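PDB 3SON: hypothetical NUDIX hydrolase from Listeria monocytogenes, which is a putative Nudix hydrolase that probably cleaves a nucleoside diphosphate linked to another group, probably using divalent metal ions bound partly by its Nudix helix. Local coordinates for residues A73-P76 / N77-S81. Numbering follows the deposited sequence.
Sequences ASIP and NFHFS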
# COMPACT_ATOMS: atom_id res chain seq x y z
N ALA A 73 -4.58 -0.70 0.05
CA ALA A 73 -3.57 0.19 0.64
C ALA A 73 -4.16 1.47 1.27
O ALA A 73 -5.23 1.87 0.95
CB ALA A 73 -2.51 0.59 -0.39
N SER A 74 -3.46 2.05 2.21
CA SER A 74 -3.90 3.30 2.80
C SER A 74 -3.21 4.40 2.05
O SER A 74 -2.09 4.22 1.56
CB SER A 74 -3.58 3.30 4.30
OG SER A 74 -4.24 2.23 4.93
N ILE A 75 -3.85 5.53 1.88
CA ILE A 75 -3.22 6.68 1.24
C ILE A 75 -3.35 7.88 2.14
O ILE A 75 -4.42 8.08 2.72
CB ILE A 75 -3.89 7.03 -0.10
CG1 ILE A 75 -3.93 5.85 -1.06
CG2 ILE A 75 -3.17 8.17 -0.80
CD1 ILE A 75 -4.81 6.15 -2.27
N PRO A 76 -2.28 8.71 2.26
CA PRO A 76 -2.37 9.99 3.01
C PRO A 76 -3.58 10.71 2.45
O PRO A 76 -3.71 10.90 1.23
CB PRO A 76 -1.04 10.67 2.70
CG PRO A 76 -0.11 9.52 2.45
CD PRO A 76 -0.91 8.44 1.80
N ASN A 77 -4.53 10.99 3.32
CA ASN A 77 -5.81 11.46 2.82
C ASN A 77 -5.67 12.86 2.25
O ASN A 77 -6.54 13.32 1.47
CB ASN A 77 -6.85 11.40 3.93
CG ASN A 77 -8.28 11.43 3.40
OD1 ASN A 77 -8.57 10.97 2.26
ND2 ASN A 77 -9.18 11.95 4.20
N PHE A 78 -4.56 13.52 2.57
CA PHE A 78 -4.27 14.88 2.04
C PHE A 78 -4.22 14.96 0.48
O PHE A 78 -4.39 16.04 -0.11
CB PHE A 78 -2.99 15.46 2.66
CG PHE A 78 -1.70 15.02 2.03
CD1 PHE A 78 -1.21 15.66 0.91
CD2 PHE A 78 -0.90 14.02 2.62
CE1 PHE A 78 -0.01 15.26 0.33
CE2 PHE A 78 0.32 13.66 2.09
CZ PHE A 78 0.76 14.26 0.93
N HIS A 79 -3.91 13.85 -0.17
CA HIS A 79 -4.05 13.73 -1.64
C HIS A 79 -5.43 14.05 -2.13
O HIS A 79 -5.59 14.44 -3.31
CB HIS A 79 -3.71 12.33 -2.16
CG HIS A 79 -2.25 11.96 -2.05
ND1 HIS A 79 -1.76 11.23 -1.05
CD2 HIS A 79 -1.19 12.20 -2.92
CE1 HIS A 79 -0.42 11.06 -1.23
NE2 HIS A 79 -0.08 11.66 -2.36
N PHE A 80 -6.43 13.90 -1.24
CA PHE A 80 -7.89 13.80 -1.62
C PHE A 80 -8.82 14.69 -0.83
O PHE A 80 -9.87 15.15 -1.34
CB PHE A 80 -8.39 12.34 -1.41
CG PHE A 80 -7.49 11.30 -1.97
CD1 PHE A 80 -7.21 11.27 -3.33
CD2 PHE A 80 -6.94 10.29 -1.15
CE1 PHE A 80 -6.37 10.31 -3.86
CE2 PHE A 80 -6.10 9.33 -1.67
CZ PHE A 80 -5.79 9.35 -3.04
N SER A 81 -8.43 14.99 0.42
CA SER A 81 -9.33 15.63 1.37
C SER A 81 -8.57 16.60 2.28
O SER A 81 -7.42 16.40 2.55
CB SER A 81 -9.95 14.54 2.25
OG SER A 81 -10.81 15.07 3.23
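His79 turns its imidazole back toward Pro76, with CG beside its own backbone N (chi1 -69°), while the branched CB of Ile75 sends CG2 anti to the backbone N, toward the rings of His79 and Phe80. ND1 of His79 thereby donates to Pro76 O over 3.0 Å, and the carbonyl oxygen lies close to the imidazole plane, at the ring's edge. The same oxygen also accepts from the backbone N of His79 at 3.3 Å, a donor that sits well above the carbonyl plane. Both donors belong to His79 and approach from the same face of that plane; the ND1 bond, with the oxygen at the ring's edge, restrains the rotation of the imidazole. Histidine suits the place because its side-chain N-H lies near enough to the main chain to reach the carbonyl three residues back.

Proline suits the end of the strand, having no N-H to offer and a rigid ring that packs alongside two neighbours. Its CB meets Phe78 CE2 at 3.3 Å, and its CG comes within 4.0 Å of His79 CE1. Isoleucine's branched CB offers both CG2 and, through CG1, CD1 to Phe80, whose flat phenyl is a broad apolar partner; Ile75 CG2 lies 3.3 Å from Phe80 CE2, the two side chains crossing nearly at right angles. CB of His79 lies over the centre of one face of the Phe80 ring.

The turn is closed further by Asn77 O, which accepts from the backbone N of both Phe80 and Ser81. This short 3-10 turn ends strand 66-76, which pairs antiparallel with strand 87-96; Asn77 and Phe80 rest on Val88 there, while Phe78 meets the ring of Tyr135 of the second subunit.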